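Local coordinates for nucleotidyltransferase-like protein (Exiguobacterium sibiricum, PDB 3C18) that is of unproven function but probably transfers nucleotidyl groups through an N-terminal nucleotidyltransferase-like domain joined to a helical substrate-binding-like domain, at residues L160-V165 against A170-V175; L125-L130 against H214-K219. One frame throughout, in Å; residues are numbered along the deposited sequence.

Contact 1 of 2, residues L160-V165 against A170-V175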
loop_
_atom_site.group_PDB
_atom_site.type_symbol
_atom_site.label_atom_id
_atom_site.label_comp_id
_atom_site.label_asym_id
_atom_site.label_seq_id
_atom_site.Cartn_x
_atom_site.Cartn_y
_atom_site.Cartn_z
ATOM N N LEU A 160 -6.799 13.263 4.569
ATOM C CA LEU A 160 -7.818 14.331 4.519
ATOM C C LEU A 160 -7.342 15.507 3.662
ATOM O O LEU A 160 -8.117 16.155 2.948
ATOM C CB LEU A 160 -8.152 14.806 5.935
ATOM C CG LEU A 160 -9.174 15.938 6.169
ATOM C CD1 LEU A 160 -10.565 15.558 5.815
ATOM C CD2 LEU A 160 -9.134 16.429 7.617
ATOM N N ALA A 161 -6.054 15.771 3.737
ATOM C CA ALA A 161 -5.406 16.830 2.929
ATOM C C ALA A 161 -5.434 16.429 1.458
ATOM O O ALA A 161 -5.712 17.217 0.607
ATOM C CB ALA A 161 -3.967 17.032 3.351
ATOM N N ARG A 162 -5.166 15.157 1.171
ATOM C CA ARG A 162 -5.164 14.648 -0.221
ATOM C C ARG A 162 -6.582 14.693 -0.797
ATOM O O ARG A 162 -6.802 15.130 -1.927
ATOM C CB ARG A 162 -4.571 13.228 -0.297
ATOM C CG ARG A 162 -3.053 13.191 -0.018
ATOM C CD ARG A 162 -2.514 11.776 0.145
ATOM N NE ARG A 162 -2.957 10.920 -0.941
ATOM C CZ ARG A 162 -2.378 10.856 -2.132
ATOM N NH1 ARG A 162 -1.334 11.610 -2.393
ATOM N NH2 ARG A 162 -2.862 10.051 -3.065
ATOM N N LEU A 163 -7.548 14.309 0.019
ATOM C CA LEU A 163 -8.971 14.344 -0.374
ATOM C C LEU A 163 -9.412 15.751 -0.646
ATOM O O LEU A 163 -10.085 16.052 -1.655
ATOM C CB LEU A 163 -9.841 13.705 0.707
ATOM C CG LEU A 163 -11.346 13.746 0.505
ATOM C CD1 LEU A 163 -11.795 13.119 -0.797
ATOM C CD2 LEU A 163 -11.973 13.052 1.675
ATOM N N SER A 164 -8.987 16.647 0.223
ATOM C CA SER A 164 -9.354 18.056 0.098
ATOM C C SER A 164 -8.815 18.656 -1.192
ATOM O O SER A 164 -9.456 19.479 -1.830
ATOM C CB SER A 164 -8.882 18.832 1.320
ATOM O OG SER A 164 -9.451 18.252 2.480
ATOM N N VAL A 165 -7.645 18.184 -1.595
ATOM C CA VAL A 165 -7.006 18.628 -2.832
ATOM C C VAL A 165 -7.791 18.080 -4.034
ATOM O O VAL A 165 -8.121 18.812 -4.968
ATOM C CB VAL A 165 -5.527 18.223 -2.915
ATOM C CG1 VAL A 165 -4.953 18.509 -4.295
ATOM C CG2 VAL A 165 -4.744 18.969 -1.845
ATOM N N ALA A 170 -7.689 18.981 -8.257
ATOM C CA ALA A 170 -6.263 18.783 -8.533
ATOM C C ALA A 170 -5.731 17.444 -8.079
ATOM O O ALA A 170 -6.248 16.802 -7.167
ATOM C CB ALA A 170 -5.459 19.916 -7.896
ATOM N N HIS A 171 -4.675 17.014 -8.741
ATOM C CA HIS A 171 -3.984 15.809 -8.332
ATOM C C HIS A 171 -3.139 16.123 -7.109
ATOM O O HIS A 171 -2.396 17.097 -7.089
ATOM C CB HIS A 171 -3.042 15.310 -9.405
ATOM C CG HIS A 171 -3.724 14.836 -10.639
ATOM N ND1 HIS A 171 -4.191 13.548 -10.770
ATOM C CD2 HIS A 171 -3.990 15.467 -11.809
ATOM C CE1 HIS A 171 -4.707 13.397 -11.979
ATOM N NE2 HIS A 171 -4.591 14.545 -12.632
ATOM N N PRO A 172 -3.257 15.293 -6.072
ATOM C CA PRO A 172 -2.393 15.527 -4.939
ATOM C C PRO A 172 -0.946 15.245 -5.302
ATOM O O PRO A 172 -0.645 14.303 -6.066
ATOM C CB PRO A 172 -2.902 14.515 -3.928
ATOM C CG PRO A 172 -4.315 14.357 -4.261
ATOM C CD PRO A 172 -4.362 14.391 -5.739
ATOM N N GLU A 173 -0.071 16.072 -4.738
ATOM C CA GLU A 173 1.371 15.944 -4.936
ATOM C C GLU A 173 2.090 15.558 -3.660
ATOM O O GLU A 173 1.469 15.326 -2.627
ATOM C CB GLU A 173 1.955 17.271 -5.422
ATOM C CG GLU A 173 1.485 17.685 -6.808
ATOM C CD GLU A 173 1.805 19.141 -7.118
ATOM O OE1 GLU A 173 1.691 19.990 -6.191
ATOM O OE2 GLU A 173 2.157 19.435 -8.286
ATOM N N VAL A 174 3.418 15.536 -3.742
ATOM C CA VAL A 174 4.255 15.195 -2.582
ATOM C C VAL A 174 4.151 16.284 -1.521
ATOM O O VAL A 174 4.250 16.022 -0.327
ATOM C CB VAL A 174 5.751 14.951 -2.964
ATOM C CG1 VAL A 174 6.573 14.617 -1.719
ATOM C CG2 VAL A 174 5.855 13.808 -3.971
ATOM N N VAL A 175 3.933 17.506 -1.980
ATOM C CA VAL A 175 3.819 18.657 -1.079
ATOM C C VAL A 175 2.368 19.000 -0.868
ATOM O O VAL A 175 1.921 20.128 -1.085
ATOM C CB VAL A 175 4.593 19.918 -1.551
ATOM C CG1 VAL A 175 6.090 19.643 -1.501
ATOM C CG2 VAL A 175 4.120 20.398 -2.949
HETATM O O HOH W 1 0.340 13.536 -1.197
HETATM O O HOH W 2 0.500 11.657 -4.893
#
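Pro172 lies against Val165 and Arg162 where the chain, on leaving helix 146-167, folds back along the helix it has just left, a helix-loop-helix connection in the YgxA-like helical domain that leads to helix 176-183. Val165 brings CG1 to the loop. That methyl, set opposite the backbone N by chi1 of 171°, packs 3.9 Å from Ala170 CB and also reaches the ring of Pro172, while a weak hydrogen bond from Ala170 N to Val165 O, 3.3 Å long, closes the turn. Gln179 and Asp183 of helix 176-183 also touch Val165. Pro172 faces the helix: its CG sits 3.5 Å from Arg162 O, and its CB lies over one face of the Arg162 guanidinium. A bend at chi3 (49°) brings the end of the arginine toward the proline, and the two side chains cross at about a right angle. No direct polar bond joins the guanidinium to residues 170-175. Instead, two waters lie in its plane at its edge, both accepting from NH1 and each donating to a loop carbonyl. One links Arg162 NH1 to Pro172 O; the other, 2.8 Å from Arg162 NH1, stands 2.6 Å from Glu173 O.

Contact 2 of 2, residues L125-L130 against H214-K219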
loop_
_atom_site.group_PDB
_atom_site.type_symbol
_atom_site.label_atom_id
_atom_site.label_comp_id
_atom_site.label_asym_id
_atom_site.label_seq_id
_atom_site.Cartn_x
_atom_site.Cartn_y
_atom_site.Cartn_z
ATOM N N LEU A 125 -11.143 6.382 -2.684
ATOM C CA LEU A 125 -9.972 5.685 -2.148
ATOM C C LEU A 125 -9.318 6.474 -1.020
ATOM O O LEU A 125 -8.894 5.926 -0.039
ATOM C CB LEU A 125 -8.971 5.350 -3.260
ATOM C CG LEU A 125 -9.494 4.278 -4.253
ATOM C CD1 LEU A 125 -8.679 4.190 -5.568
ATOM C CD2 LEU A 125 -9.483 2.920 -3.555
ATOM N N SER A 126 -9.294 7.790 -1.147
ATOM C CA SER A 126 -8.702 8.656 -0.119
ATOM C C SER A 126 -9.585 8.679 1.121
ATOM O O SER A 126 -9.137 8.556 2.281
ATOM C CB SER A 126 -8.547 10.072 -0.692
ATOM O OG SER A 126 -7.857 10.920 0.193
ATOM N N PHE A 127 -10.866 8.811 0.864
ATOM C CA PHE A 127 -11.858 8.841 1.920
ATOM C C PHE A 127 -11.852 7.504 2.671
ATOM O O PHE A 127 -11.960 7.438 3.898
ATOM C CB PHE A 127 -13.259 9.091 1.345
ATOM C CG PHE A 127 -14.302 9.245 2.394
ATOM C CD1 PHE A 127 -14.535 10.491 2.960
ATOM C CD2 PHE A 127 -15.032 8.147 2.849
ATOM C CE1 PHE A 127 -15.480 10.648 3.967
ATOM C CE2 PHE A 127 -15.989 8.299 3.868
ATOM C CZ PHE A 127 -16.207 9.555 4.424
ATOM N N ALA A 128 -11.699 6.422 1.928
ATOM C CA ALA A 128 -11.660 5.072 2.568
ATOM C C ALA A 128 -10.516 4.983 3.590
ATOM O O ALA A 128 -10.643 4.460 4.726
ATOM C CB ALA A 128 -11.493 3.996 1.490
ATOM N N LYS A 129 -9.378 5.535 3.206
ATOM C CA LYS A 129 -8.176 5.429 4.052
ATOM C C LYS A 129 -8.271 6.388 5.228
ATOM O O LYS A 129 -7.812 6.103 6.358
ATOM C CB LYS A 129 -6.921 5.728 3.240
ATOM C CG LYS A 129 -6.580 4.730 2.152
ATOM C CD LYS A 129 -6.467 3.326 2.681
ATOM N N LEU A 130 -8.851 7.544 4.962
ATOM C CA LEU A 130 -9.074 8.537 6.052
ATOM C C LEU A 130 -9.935 7.902 7.142
ATOM O O LEU A 130 -9.681 8.020 8.349
ATOM C CB LEU A 130 -9.783 9.780 5.508
ATOM C CG LEU A 130 -10.517 10.745 6.428
ATOM C CD1 LEU A 130 -9.615 11.361 7.479
ATOM C CD2 LEU A 130 -11.177 11.831 5.534
ATOM N N HIS A 214 -15.602 15.691 12.476
ATOM C CA HIS A 214 -16.412 16.752 11.895
ATOM C C HIS A 214 -16.200 16.830 10.384
ATOM O O HIS A 214 -17.137 16.818 9.596
ATOM C CB HIS A 214 -16.021 18.078 12.521
ATOM C CG HIS A 214 -16.850 19.235 12.073
ATOM N ND1 HIS A 214 -18.230 19.222 12.106
ATOM C CD2 HIS A 214 -16.494 20.467 11.636
ATOM C CE1 HIS A 214 -18.688 20.384 11.679
ATOM N NE2 HIS A 214 -17.655 21.156 11.391
ATOM N N LEU A 215 -14.938 16.927 10.001
ATOM C CA LEU A 215 -14.547 17.066 8.574
ATOM C C LEU A 215 -14.884 15.831 7.745
ATOM O O LEU A 215 -15.126 15.875 6.528
ATOM C CB LEU A 215 -13.063 17.451 8.462
ATOM C CG LEU A 215 -12.815 18.843 9.048
ATOM C CD1 LEU A 215 -11.386 19.297 8.984
ATOM C CD2 LEU A 215 -13.667 19.828 8.322
ATOM N N LEU A 216 -14.976 14.723 8.436
ATOM C CA LEU A 216 -15.270 13.428 7.815
ATOM C C LEU A 216 -16.718 13.424 7.356
ATOM O O LEU A 216 -17.062 13.033 6.243
ATOM C CB LEU A 216 -15.064 12.310 8.838
ATOM C CG LEU A 216 -14.851 10.884 8.391
ATOM C CD1 LEU A 216 -14.160 10.850 7.072
ATOM C CD2 LEU A 216 -14.000 10.177 9.422
ATOM N N GLN A 217 -17.571 13.773 8.305
ATOM C CA GLN A 217 -19.005 13.914 8.062
ATOM C C GLN A 217 -19.230 14.951 6.937
ATOM O O GLN A 217 -20.034 14.788 6.034
ATOM C CB GLN A 217 -19.703 14.373 9.354
ATOM C CG GLN A 217 -21.132 14.837 9.152
ATOM C CD GLN A 217 -22.101 13.684 9.081
ATOM O OE1 GLN A 217 -22.354 13.029 10.095
ATOM N NE2 GLN A 217 -22.669 13.435 7.892
ATOM N N SER A 218 -18.429 15.988 6.966
ATOM C CA SER A 218 -18.569 17.095 6.005
ATOM C C SER A 218 -18.226 16.693 4.567
ATOM O O SER A 218 -18.722 17.285 3.627
ATOM C CB SER A 218 -17.690 18.281 6.414
ATOM O OG SER A 218 -17.924 18.676 7.767
ATOM N N LYS A 219 -17.354 15.708 4.409
ATOM C CA LYS A 219 -16.867 15.282 3.078
ATOM C C LYS A 219 -17.416 13.924 2.673
ATOM O O LYS A 219 -16.933 13.269 1.780
ATOM C CB LYS A 219 -15.340 15.221 3.065
ATOM C CG LYS A 219 -14.688 16.550 3.449
ATOM C CD LYS A 219 -13.199 16.604 3.187
ATOM C CE LYS A 219 -12.602 17.950 3.579
ATOM N NZ LYS A 219 -12.903 18.996 2.585
#
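Phe127 sends its ring across to Leu216, whose CD1 lies 3.4 Å from Phe127 CE1 and approaches the ring obliquely. With CG anti to the backbone N (chi1 -175°), the ring extends from helix 116-142 to the last turn of helix 201-218. There it also meets main-chain oxygens: Leu216 O lies in the ring plane at its edge, 3.7 Å from Phe127 CE1, and Lys219 O comes equally near that carbon from an oblique direction. Leu130, one turn further along, brings CD2 to the same methyl, and its side chain and that of Leu216 slide past each other in opposite directions. The packing is tight here, with Leu130 CD2 and Leu216 CD1 3.5 Å apart. Leu216 CD1 thus touches both the ring and Leu130. Replacing Phe127 with an alanine would probably open a gap beside Leu216 CD1, leaving Leu130 as that methyl's remaining partner in these two segments. Leu259 of helix 253-265 and Leu163 of helix 146-167 also touch Phe127. Lys219 starts toward helix 116-142, but its chain leads away, and NZ forms salt bridges with Glu167 and Asp184. Apolar side chains meeting between helices far apart in sequence are typical of the core of a helical domain, here the YgxA-like one.

Both contacts belong to the YgxA-like helical domain, with centres about 13 Å apart, and contact 1 is nested inside the chain loop closed by contact 2. Contact 1 is local and partly buried, tying a helix end to the loop that follows it through a proline, a weak backbone bond and bridging waters. Contact 2 is fully buried and long-range, and across it the packing is mainly apolar. Helix 146-167 connects them: its Leu163, directed away from the loop, packs on Phe127, and its Leu160 on Leu130, and Ser164 touches the Lys219 side chain. Helix 146-167 thus has the loop along one side and the partners of contact 2 along another.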